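Local coordinates for protein glycosyl hydrolase family 10 (Bacteroides intestinalis DSM 17393, PDB 4QPW) that binds xylo-oligosaccharides, and so probably xylan, as a carbohydrate-binding module of a larger enzyme that probably hydrolyses glycosidic bonds, at residues A[6-11]-A[57-62]; A[53-58]-A[120-125]; A[72-77]-A[132-137]; A[81-86]-A[96-101]. All blocks are in the same frame, centred on the assembly; numbering follows the deposited sequence. Where two conformers were deposited one is given.

Contact 1: residues A[6-11]-A[57-62]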
# COMPACT_ATOMS: atom_id res chain seq x y z
N TYR A 6 4.04 14.23 1.77
CA TYR A 6 2.72 13.64 2.13
C TYR A 6 2.93 12.55 3.12
O TYR A 6 3.89 11.71 2.94
CB TYR A 6 2.06 13.10 0.88
CG TYR A 6 0.79 12.32 1.05
CD1 TYR A 6 0.79 11.04 1.46
CD2 TYR A 6 -0.47 12.89 0.77
CE1 TYR A 6 -0.39 10.32 1.68
CE2 TYR A 6 -1.65 12.15 0.89
CZ TYR A 6 -1.60 10.88 1.36
OH TYR A 6 -2.73 10.10 1.52
N GLU A 7 2.09 12.42 4.09
CA GLU A 7 2.09 11.24 4.98
C GLU A 7 0.66 10.88 5.31
O GLU A 7 -0.19 11.77 5.64
CB GLU A 7 2.81 11.53 6.26
CG GLU A 7 2.69 10.58 7.43
CD GLU A 7 3.18 11.30 8.65
OE1 GLU A 7 4.36 11.20 8.85
OE2 GLU A 7 2.45 12.02 9.32
N ILE A 8 0.38 9.62 5.43
CA ILE A 8 -0.89 9.06 6.15
C ILE A 8 -0.27 8.10 7.17
O ILE A 8 0.54 7.18 6.83
CB ILE A 8 -1.84 8.41 5.19
CG1 ILE A 8 -3.17 8.02 5.84
CG2 ILE A 8 -1.33 7.30 4.31
CD1 ILE A 8 -4.05 9.22 6.15
N ASP A 9 -0.58 8.28 8.45
CA ASP A 9 -0.04 7.53 9.53
C ASP A 9 -1.16 6.76 10.22
O ASP A 9 -1.97 7.33 11.00
CB ASP A 9 0.73 8.43 10.49
CG ASP A 9 1.26 7.71 11.66
OD1 ASP A 9 1.29 6.47 11.73
OD2 ASP A 9 1.74 8.40 12.64
N TYR A 10 -1.26 5.45 10.04
CA TYR A 10 -2.32 4.61 10.54
C TYR A 10 -2.15 4.33 12.04
O TYR A 10 -3.07 3.78 12.68
CB TYR A 10 -2.48 3.33 9.78
CG TYR A 10 -2.87 3.59 8.33
CD1 TYR A 10 -4.12 4.11 8.01
CD2 TYR A 10 -2.01 3.32 7.30
CE1 TYR A 10 -4.47 4.36 6.72
CE2 TYR A 10 -2.38 3.58 5.98
CZ TYR A 10 -3.62 4.10 5.68
OH TYR A 10 -4.01 4.32 4.39
N SER A 11 -1.04 4.80 12.62
CA SER A 11 -0.83 4.77 14.07
C SER A 11 -2.00 5.40 14.67
O SER A 11 -2.40 4.95 15.81
CB SER A 11 0.48 5.54 14.52
OG SER A 11 1.72 5.08 13.81
N HIS A 57 -6.29 1.24 -2.12
CA HIS A 57 -5.39 2.42 -2.01
C HIS A 57 -4.91 2.49 -0.60
O HIS A 57 -5.68 2.39 0.39
CB HIS A 57 -6.15 3.71 -2.32
CG HIS A 57 -6.59 3.83 -3.75
ND1 HIS A 57 -7.32 4.93 -4.16
CD2 HIS A 57 -6.42 3.01 -4.83
CE1 HIS A 57 -7.61 4.78 -5.45
NE2 HIS A 57 -7.10 3.64 -5.88
N THR A 58 -3.61 2.72 -0.42
CA THR A 58 -3.02 2.95 0.91
C THR A 58 -2.68 4.39 1.16
O THR A 58 -2.34 4.77 2.32
CB THR A 58 -1.80 2.03 1.10
OG1 THR A 58 -0.86 2.27 0.06
CG2 THR A 58 -2.16 0.60 1.18
N ALA A 59 -2.83 5.24 0.15
CA ALA A 59 -2.66 6.70 0.20
C ALA A 59 -3.36 7.23 -1.07
O ALA A 59 -3.56 6.48 -2.03
CB ALA A 59 -1.19 7.11 0.19
N ASP A 60 -3.69 8.51 -1.05
CA ASP A 60 -4.46 9.11 -2.17
C ASP A 60 -4.21 10.59 -2.16
O ASP A 60 -3.52 11.14 -1.27
CB ASP A 60 -5.98 8.80 -1.88
CG ASP A 60 -6.91 9.01 -3.03
OD1 ASP A 60 -6.49 9.31 -4.10
OD2 ASP A 60 -8.15 8.92 -2.68
N ASN A 61 -4.71 11.29 -3.18
CA ASN A 61 -4.61 12.76 -3.21
C ASN A 61 -3.14 13.18 -3.19
O ASN A 61 -2.78 14.18 -2.53
CB ASN A 61 -5.38 13.41 -2.02
CG ASN A 61 -6.72 12.73 -1.70
OD1 ASN A 61 -6.80 11.92 -0.87
ND2 ASN A 61 -7.73 13.07 -2.53
N LEU A 62 -2.29 12.49 -3.90
CA LEU A 62 -0.85 12.72 -3.76
C LEU A 62 -0.40 14.02 -4.36
O LEU A 62 -0.86 14.36 -5.50
CB LEU A 62 -0.08 11.55 -4.32
CG LEU A 62 -0.32 10.18 -3.70
CD1 LEU A 62 0.48 9.13 -4.46
CD2 LEU A 62 -0.02 10.16 -2.21
O HOH W 1 -5.12 11.39 1.40

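Contact 2: residues A[53-58]-A[120-125]. With XYP (beta-D-xylopyranose), chain B; XYP (beta-D-xylopyranose), chain C.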
# COMPACT_ATOMS: atom_id res chain seq x y z
N PHE A 53 -7.14 -9.13 -7.51
CA PHE A 53 -8.44 -9.34 -6.92
C PHE A 53 -8.54 -8.93 -5.48
O PHE A 53 -9.62 -8.91 -4.92
CB PHE A 53 -8.75 -10.86 -7.03
CG PHE A 53 -9.33 -11.29 -8.37
CD1 PHE A 53 -9.28 -10.58 -9.44
CD2 PHE A 53 -9.97 -12.55 -8.43
CE1 PHE A 53 -9.86 -11.04 -10.70
CE2 PHE A 53 -10.49 -13.02 -9.68
CZ PHE A 53 -10.46 -12.29 -10.75
N ILE A 54 -7.40 -8.57 -4.79
CA ILE A 54 -7.46 -7.87 -3.50
C ILE A 54 -6.62 -6.61 -3.69
O ILE A 54 -5.36 -6.72 -3.75
CB ILE A 54 -7.01 -8.70 -2.37
CG1 ILE A 54 -7.82 -10.01 -2.27
CG2 ILE A 54 -7.12 -7.89 -1.08
CD1 ILE A 54 -7.36 -10.94 -1.19
N GLN A 55 -7.29 -5.50 -3.94
CA GLN A 55 -6.57 -4.22 -4.28
C GLN A 55 -7.16 -3.09 -3.50
O GLN A 55 -8.37 -3.07 -3.17
CB GLN A 55 -6.59 -3.97 -5.78
CG GLN A 55 -7.99 -3.76 -6.36
CD GLN A 55 -7.97 -3.46 -7.83
OE1 GLN A 55 -7.02 -2.89 -8.38
NE2 GLN A 55 -9.03 -3.88 -8.54
N TYR A 56 -6.29 -2.13 -3.12
CA TYR A 56 -6.70 -1.12 -2.17
C TYR A 56 -5.75 0.05 -2.28
O TYR A 56 -4.53 -0.13 -2.44
CB TYR A 56 -6.74 -1.71 -0.74
CG TYR A 56 -5.61 -2.61 -0.35
CD1 TYR A 56 -5.63 -3.99 -0.71
CD2 TYR A 56 -4.49 -2.18 0.32
CE1 TYR A 56 -4.58 -4.82 -0.49
CE2 TYR A 56 -3.46 -2.99 0.60
CZ TYR A 56 -3.46 -4.33 0.19
OH TYR A 56 -2.40 -5.15 0.52
N HIS A 57 -6.29 1.24 -2.12
CA HIS A 57 -5.39 2.42 -2.01
C HIS A 57 -4.91 2.49 -0.60
O HIS A 57 -5.68 2.39 0.39
CB HIS A 57 -6.15 3.71 -2.32
CG HIS A 57 -6.59 3.83 -3.75
ND1 HIS A 57 -7.32 4.93 -4.16
CD2 HIS A 57 -6.42 3.01 -4.83
CE1 HIS A 57 -7.61 4.78 -5.45
NE2 HIS A 57 -7.10 3.64 -5.88
N THR A 58 -3.61 2.72 -0.42
CA THR A 58 -3.02 2.95 0.91
C THR A 58 -2.68 4.39 1.16
O THR A 58 -2.34 4.77 2.32
CB THR A 58 -1.80 2.03 1.10
OG1 THR A 58 -0.86 2.27 0.06
CG2 THR A 58 -2.16 0.60 1.18
N HIS A 120 -2.65 8.09 -6.53
CA HIS A 120 -2.77 7.31 -5.29
C HIS A 120 -1.74 6.22 -5.26
O HIS A 120 -0.97 6.01 -6.21
CB HIS A 120 -4.21 6.77 -5.21
CG HIS A 120 -4.64 6.11 -6.52
ND1 HIS A 120 -5.50 6.71 -7.41
CD2 HIS A 120 -4.34 4.91 -7.04
CE1 HIS A 120 -5.68 5.87 -8.43
NE2 HIS A 120 -5.03 4.78 -8.25
N VAL A 121 -1.65 5.51 -4.11
CA VAL A 121 -0.78 4.33 -4.00
C VAL A 121 -1.66 3.11 -4.14
O VAL A 121 -2.32 2.66 -3.15
CB VAL A 121 0.06 4.31 -2.72
CG1 VAL A 121 0.93 3.08 -2.69
CG2 VAL A 121 0.90 5.57 -2.64
N MET A 122 -1.78 2.58 -5.34
CA MET A 122 -2.53 1.34 -5.58
C MET A 122 -1.71 0.21 -5.02
O MET A 122 -0.52 0.06 -5.34
CB MET A 122 -2.68 1.13 -7.09
CG MET A 122 -3.26 -0.21 -7.45
SD MET A 122 -4.85 -0.61 -6.74
CE MET A 122 -5.89 0.34 -7.90
N THR A 123 -2.32 -0.68 -4.21
CA THR A 123 -1.60 -1.75 -3.51
C THR A 123 -2.39 -3.03 -3.75
O THR A 123 -3.64 -3.04 -3.68
CB THR A 123 -1.54 -1.40 -2.03
OG1 THR A 123 -1.09 -0.00 -1.89
CG2 THR A 123 -0.56 -2.23 -1.31
N GLN A 124 -1.70 -4.12 -4.10
CA GLN A 124 -2.34 -5.38 -4.48
C GLN A 124 -1.67 -6.57 -3.83
O GLN A 124 -0.40 -6.65 -3.83
CB GLN A 124 -2.34 -5.54 -6.00
CG GLN A 124 -2.97 -4.36 -6.71
CD GLN A 124 -3.19 -4.49 -8.22
OE1 GLN A 124 -2.55 -5.33 -8.84
NE2 GLN A 124 -4.11 -3.82 -8.78
N SER A 125 -2.47 -7.50 -3.28
CA SER A 125 -1.93 -8.62 -2.53
C SER A 125 -2.85 -9.87 -2.63
O SER A 125 -2.80 -10.65 -1.72
CB SER A 125 -1.66 -8.18 -1.12
OG SER A 125 -2.83 -7.72 -0.47
C1 XYP B . -8.00 -3.05 -12.36
C2 XYP B . -6.75 -3.41 -11.61
C3 XYP B . -5.62 -3.80 -12.55
C4 XYP B . -6.14 -4.92 -13.49
C5 XYP B . -7.43 -4.50 -14.09
O2 XYP B . -6.30 -2.29 -10.84
O3 XYP B . -4.48 -4.24 -11.77
O4 XYP B . -5.11 -5.15 -14.46
O5 XYP B . -8.42 -4.25 -13.12
C1 XYP C . -11.32 0.53 -11.23
C2 XYP C . -12.16 -0.77 -11.12
C3 XYP C . -11.15 -1.88 -10.90
C4 XYP C . -10.01 -1.86 -11.85
C5 XYP C . -9.34 -0.50 -11.87
O2 XYP C . -13.13 -0.73 -10.09
O3 XYP C . -11.81 -3.19 -10.95
O4 XYP C . -9.02 -2.82 -11.43
O5 XYP C . -10.33 0.51 -12.19

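Contact 3: residues A[72-77]-A[132-137]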
# COMPACT_ATOMS: atom_id res chain seq x y z
N LEU A 72 8.60 6.68 -2.41
CA LEU A 72 7.52 6.11 -1.63
C LEU A 72 8.14 5.39 -0.42
O LEU A 72 9.09 4.57 -0.62
CB LEU A 72 6.76 5.08 -2.47
CG LEU A 72 5.78 4.19 -1.77
CD1 LEU A 72 4.57 4.94 -1.23
CD2 LEU A 72 5.33 3.03 -2.70
N LYS A 73 7.69 5.66 0.77
CA LYS A 73 8.10 4.95 1.99
C LYS A 73 6.92 4.28 2.57
O LYS A 73 5.84 4.93 2.74
CB LYS A 73 8.76 5.84 3.01
CG LYS A 73 9.99 6.55 2.50
CD LYS A 73 10.76 7.31 3.57
CE LYS A 73 12.05 7.91 3.00
NZ LYS A 73 12.87 8.57 4.04
N MET A 74 6.99 3.00 2.92
CA MET A 74 5.91 2.29 3.58
C MET A 74 6.45 1.41 4.65
O MET A 74 7.44 0.67 4.36
CB MET A 74 5.20 1.47 2.54
CG MET A 74 3.89 0.85 2.96
SD MET A 74 3.14 -0.29 1.77
CE MET A 74 3.59 0.98 0.25
N MET A 75 5.88 1.43 5.81
CA MET A 75 6.25 0.47 6.87
C MET A 75 5.25 -0.67 6.87
O MET A 75 4.02 -0.44 7.00
CB MET A 75 6.37 1.15 8.20
CG MET A 75 6.57 0.14 9.33
SD MET A 75 7.33 0.74 10.85
CE MET A 75 6.09 0.44 12.05
N VAL A 76 5.75 -1.88 6.68
CA VAL A 76 4.94 -3.09 6.39
C VAL A 76 5.49 -4.26 7.15
O VAL A 76 6.74 -4.41 7.29
CB VAL A 76 4.96 -3.42 4.91
CG1 VAL A 76 4.07 -4.61 4.54
CG2 VAL A 76 4.68 -2.23 4.07
N ARG A 77 4.62 -5.13 7.61
CA ARG A 77 5.02 -6.51 8.05
C ARG A 77 3.88 -7.43 7.64
O ARG A 77 2.72 -7.03 7.35
CB ARG A 77 5.31 -6.56 9.51
CG ARG A 77 4.19 -6.44 10.37
CD ARG A 77 4.47 -6.69 11.88
NE ARG A 77 3.36 -6.81 12.74
CZ ARG A 77 3.31 -7.05 14.09
NH1 ARG A 77 4.43 -7.25 14.85
NH2 ARG A 77 2.09 -7.05 14.67
N ILE A 132 -1.41 -8.93 6.37
CA ILE A 132 -0.50 -7.80 6.03
C ILE A 132 -0.89 -6.64 6.91
O ILE A 132 -2.08 -6.29 7.04
CB ILE A 132 -0.64 -7.48 4.56
CG1 ILE A 132 -0.19 -8.67 3.71
CG2 ILE A 132 0.15 -6.21 4.26
CD1 ILE A 132 -0.49 -8.48 2.25
N GLN A 133 0.10 -6.00 7.53
CA GLN A 133 -0.10 -4.76 8.32
C GLN A 133 0.76 -3.64 7.78
O GLN A 133 1.94 -3.84 7.43
CB GLN A 133 0.24 -5.06 9.75
CG GLN A 133 -0.71 -6.12 10.38
CD GLN A 133 -0.40 -6.39 11.84
OE1 GLN A 133 0.75 -6.31 12.25
NE2 GLN A 133 -1.40 -6.63 12.60
N ILE A 134 0.14 -2.46 7.63
CA ILE A 134 0.79 -1.27 7.06
C ILE A 134 0.64 -0.16 8.06
O ILE A 134 -0.45 0.25 8.44
CB ILE A 134 0.17 -0.93 5.70
CG1 ILE A 134 0.41 -2.07 4.72
CG2 ILE A 134 0.76 0.41 5.21
CD1 ILE A 134 -0.33 -1.93 3.40
N LYS A 135 1.79 0.36 8.56
CA LYS A 135 1.76 1.37 9.60
C LYS A 135 1.59 2.83 9.06
O LYS A 135 0.92 3.61 9.73
CB LYS A 135 3.08 1.26 10.38
CG LYS A 135 3.17 1.93 11.68
CD LYS A 135 2.33 1.21 12.73
CE LYS A 135 2.45 1.85 14.13
NZ LYS A 135 1.54 1.23 15.11
N TYR A 136 2.22 3.11 7.95
CA TYR A 136 2.18 4.47 7.36
C TYR A 136 2.64 4.38 5.96
O TYR A 136 3.32 3.41 5.54
CB TYR A 136 3.04 5.50 8.17
CG TYR A 136 4.51 5.13 8.30
CD1 TYR A 136 5.41 5.33 7.26
CD2 TYR A 136 5.02 4.56 9.46
CE1 TYR A 136 6.76 5.05 7.40
CE2 TYR A 136 6.33 4.25 9.61
CZ TYR A 136 7.15 4.46 8.58
OH TYR A 136 8.57 4.13 8.67
N VAL A 137 2.33 5.46 5.22
CA VAL A 137 2.81 5.70 3.88
C VAL A 137 3.25 7.14 3.75
O VAL A 137 2.52 8.04 4.22
CB VAL A 137 1.67 5.42 2.83
CG1 VAL A 137 2.17 5.61 1.45
CG2 VAL A 137 1.13 4.01 2.99

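Contact 4: residues A[81-86]-A[96-101]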
# COMPACT_ATOMS: atom_id res chain seq x y z
N GLU A 81 6.47 -14.28 5.30
CA GLU A 81 7.08 -13.66 4.19
C GLU A 81 6.14 -13.58 2.99
O GLU A 81 5.44 -14.58 2.66
CB GLU A 81 8.39 -14.34 3.78
CG GLU A 81 9.49 -14.08 4.79
CD GLU A 81 10.79 -14.86 4.59
OE1 GLU A 81 11.10 -15.24 3.48
OE2 GLU A 81 11.50 -15.05 5.58
N GLY A 82 6.04 -12.47 2.28
CA GLY A 82 5.24 -12.34 1.09
C GLY A 82 5.56 -11.09 0.36
O GLY A 82 6.52 -10.35 0.72
N LYS A 83 4.83 -10.85 -0.74
CA LYS A 83 5.06 -9.73 -1.61
C LYS A 83 3.83 -8.83 -1.77
O LYS A 83 2.70 -9.31 -1.92
CB LYS A 83 5.49 -10.23 -3.00
CG LYS A 83 5.74 -9.18 -4.04
CD LYS A 83 6.01 -9.69 -5.45
CE LYS A 83 7.45 -10.02 -5.49
NZ LYS A 83 7.71 -11.12 -6.48
N LEU A 84 4.10 -7.52 -1.68
CA LEU A 84 3.11 -6.40 -1.82
C LEU A 84 3.37 -5.79 -3.23
O LEU A 84 4.52 -5.33 -3.37
CB LEU A 84 3.29 -5.38 -0.56
CG LEU A 84 2.22 -4.51 -0.31
CD1 LEU A 84 0.94 -5.24 0.13
CD2 LEU A 84 2.59 -3.50 0.77
N ASN A 85 2.54 -5.77 -4.20
CA ASN A 85 2.72 -5.02 -5.41
C ASN A 85 2.10 -3.65 -5.30
O ASN A 85 1.05 -3.50 -4.61
CB ASN A 85 2.10 -5.75 -6.60
CG ASN A 85 2.84 -7.05 -6.84
OD1 ASN A 85 2.47 -8.07 -6.24
ND2 ASN A 85 3.93 -6.98 -7.43
N PHE A 86 2.66 -2.62 -5.89
CA PHE A 86 2.13 -1.28 -5.83
C PHE A 86 2.32 -0.54 -7.06
O PHE A 86 3.25 -0.88 -7.89
CB PHE A 86 2.66 -0.53 -4.58
CG PHE A 86 4.12 -0.34 -4.60
CD1 PHE A 86 4.71 0.55 -5.41
CD2 PHE A 86 4.92 -1.17 -3.84
CE1 PHE A 86 6.08 0.67 -5.49
CE2 PHE A 86 6.31 -1.06 -3.93
CZ PHE A 86 6.84 -0.15 -4.74
N GLU A 96 5.51 1.63 -10.96
CA GLU A 96 5.26 0.33 -10.38
C GLU A 96 6.39 -0.32 -9.70
O GLU A 96 7.58 -0.21 -10.17
CB GLU A 96 4.70 -0.61 -11.50
CG GLU A 96 3.38 -0.17 -12.09
CD GLU A 96 3.03 -1.01 -13.34
OE1 GLU A 96 3.02 -2.23 -13.18
OE2 GLU A 96 2.82 -0.47 -14.46
N GLY A 97 6.19 -1.03 -8.63
CA GLY A 97 7.20 -1.79 -7.96
C GLY A 97 6.60 -2.76 -6.97
O GLY A 97 5.40 -3.01 -7.02
N SER A 98 7.42 -3.35 -6.16
CA SER A 98 6.96 -4.29 -5.17
C SER A 98 7.83 -4.28 -3.94
O SER A 98 9.05 -3.89 -4.05
CB SER A 98 6.84 -5.68 -5.70
OG SER A 98 8.12 -6.15 -5.96
N PHE A 99 7.30 -4.66 -2.80
CA PHE A 99 8.05 -4.86 -1.58
C PHE A 99 7.87 -6.30 -1.08
O PHE A 99 6.76 -6.84 -1.03
CB PHE A 99 7.61 -3.88 -0.46
CG PHE A 99 7.78 -2.40 -0.73
CD1 PHE A 99 8.93 -1.89 -1.29
CD2 PHE A 99 6.78 -1.49 -0.38
CE1 PHE A 99 9.11 -0.54 -1.50
CE2 PHE A 99 6.98 -0.16 -0.57
CZ PHE A 99 8.13 0.33 -1.08
N SER A 100 8.98 -6.89 -0.66
CA SER A 100 8.98 -8.26 -0.07
C SER A 100 9.14 -8.14 1.44
O SER A 100 10.24 -7.78 1.90
CB SER A 100 10.13 -9.09 -0.67
OG SER A 100 9.83 -9.27 -2.07
N PHE A 101 8.06 -8.32 2.14
CA PHE A 101 7.95 -8.10 3.56
C PHE A 101 8.22 -9.35 4.34
O PHE A 101 8.22 -10.47 3.73
CB PHE A 101 6.61 -7.43 3.88
CG PHE A 101 5.40 -8.23 3.46
CD1 PHE A 101 4.98 -9.36 4.16
CD2 PHE A 101 4.70 -7.90 2.34
CE1 PHE A 101 3.90 -10.13 3.75
CE2 PHE A 101 3.62 -8.64 1.92
CZ PHE A 101 3.20 -9.75 2.61

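Contact 1: residues A[6-11]-A[57-62]
In the beta-sandwich of this carbohydrate-binding module, the end of strand 3-9 packs against the loop that leaves strand 54-57, and two tyrosines reach across to the loop backbone. The ring of Tyr6 lies flat on Leu62: methyl CD2 stands 3.7 Å from the ring centroid and only 4° off the normal, a CH-pi contact. A first torsion of 173° turns the ring away from the backbone N and carries OH past Ala59, whose CB packs 3.6 Å from Tyr6 CE1; there the hydroxyl accepts a nearly straight hydrogen bond from Asp60 N (N to Tyr6 OH 3.2 Å, 173°). A water hydrogen-bonded to Tyr6 OH at 2.7 Å also donates to Asn61 OD1. Tyrosine suits this place because its ring faces are apolar while its end is polar. Tyr10 meets the loop chiefly through its hydroxyl: OH donates to Thr58 O at 2.7 Å, from above the carbonyl plane, and so serves an acceptor of a buried residue. Between the two rings, Ile8 CG2 fills in against Ala59 CB at 4.1 Å. Asp60 OD1 accepts from the next backbone N, that of Asn61. Strand 3-9 is bonded through its backbone to strand 130-141, Thr58 and Ala59 lean on Val121 of strand 120-124, and Phe17 touches both tyrosines.

Contact 2: residues A[53-58]-A[120-125]
His57, Tyr56 and Thr123 bury the most surface here, and each meets its partner differently. The His57 imidazole makes an offset stack with that of His120, planes 15° apart and centroids 3.7 Å apart, so that His57 NE2 sits over the centre of the other ring. Two flat, polar rings can share such a buried place because the faces pack while the edges remain available for bonding; His120 NE2 is bonded to Arg94, and Trp18 and Trp91 also meet the His57 ring. Tyr56 swings its ring across the neighbouring strand, its CG lying between the backbone N and the carbonyl carbon (chi1 42°). Thr123 O lies beneath the ring centre, Thr123 CG2 packs 3.6 Å from Tyr56 CE2, and Ser125 OG is hydrogen-bonded to Tyr56 OH at 2.8 Å in the plane of the ring. Strands 54-57 and 120-124 are antiparallel neighbours in the five-stranded sheet of the beta-sandwich, and Tyr56 and Thr123 form a hydrogen-bonded pair. The branched Thr123 suits a strand, and its hydroxyl bonds to Thr58 OG1 at 3.0 Å, pairing two buried polar atoms. On the face bearing His57, Gln55 and Gln124 point the same way toward the glycan. Gln55 OE1 accepts from O2 of one xylose at 2.6 Å, while its NE2 donates to O4 of the next, the oxygen that links the two sugars. Gln124 NE2 gives a nearly straight bond to O3 of the first xylose (3.0 Å, 172°) and a weak one to Gln55 OE1, while Met122 CE lies alongside Gln55 OE1 at 3.5 Å.

Contact 3: residues A[72-77]-A[132-137]
Arg77 and Gln133 lie side by side, guanidinium and amide nearly coplanar at 11°, and Gln133 OE1 takes two hydrogen bonds at once. Arg77 NE donates at 2.7 Å almost in line with the Gln133 CD-OE1 bond, while Arg77 NH2 reaches a lone pair of the same OE1 at 2.9 Å. The other end of the amide, Gln133 NE2, is satisfied by Glu41, which fixes which way round the amide sits. The same two residues exchange backbone bonds, Arg77 N to Gln133 O and, nearly straight at 179°, Gln133 N to Arg77 O. Their strands, 69-78 and 130-141, are antiparallel neighbours in the larger sheet of the beta-sandwich. Further along, Met75 O accepts from Lys135 N at 2.8 Å and Met75 N donates to Tyr136 O at 3.2 Å; Met75 thus faces both residues, a beta bulge. Met75 CB rests over one face of the Tyr136 ring, 3.7 Å from its centroid, with SD oblique to it in a Met-aromatic contact. Tyr136 OH bonds to Glu107, Lys135 NZ to Gly38 O, and Lys73 NZ forms a salt bridge with Asp2. The face turned to the other sheet is apolar, as suits a core: Leu72 CD1 meets Val137 CG1 at 3.7 Å.

Contact 4: residues A[81-86]-A[96-101]
First torsions near 60° tuck the rings of Phe86 and Phe101 back over the neighbouring strand, each onto a glycine. Gly97 CA lies 4.0 Å from the centroid of the Phe86 ring, and Gly82 CA keeps the same distance from that of Phe101, both CH-pi contacts over a face. Glycine suits both places because it lets the ring lie directly on the backbone; Gly82 O, moreover, sits over the centre of the Phe101 ring. The two pairs are hydrogen-bonded positions of the antiparallel hairpin made by strands 82-89 and 95-101, at one side of the five-stranded sheet. Between them Leu84 and Phe99 form a third such pair, with Leu84 N giving Phe99 O a nearly straight bond (2.8 Å, 175°). Phe99 also meets Phe86: CE2 of Phe86 stands 3.4 Å above the centre of the Phe99 ring, with the planes oblique at 44°. Apolar groups belong on this face because it turns to the other sheet, where Leu72, Met74 and Val76 receive them and Phe110 meets Phe86 edge-to-face. The other face carries polar residues, among them Asn85, whose ND2 packs 3.6 Å from Ser98 CB, and Lys83, whose chain runs beside Ser98.

Contacts 2 and 4 belong to one sheet of the sandwich, joined where Gln124 N meets Asn85 O at 2.9 Å, while contact 3 lies in the opposing sheet. The hydrophobic interior between them is closed by pairs such as Leu72 CD2 with Phe86 CD1 and Ile132 CG1 with Phe101 CZ, both at 3.7 Å. Contact 1 bridges the two layers: Ile8 N reaches Val137 O of contact 3 at 2.9 Å, and its loop continues directly from contact 2. Contacts 1 and 4 lie on opposite sides of the chain's centre, their own centres about 17 Å apart. Gln55, Met122 and Gln124 of contact 2 line the glycan pocket with Trp18, Glu20, His52 and Trp91.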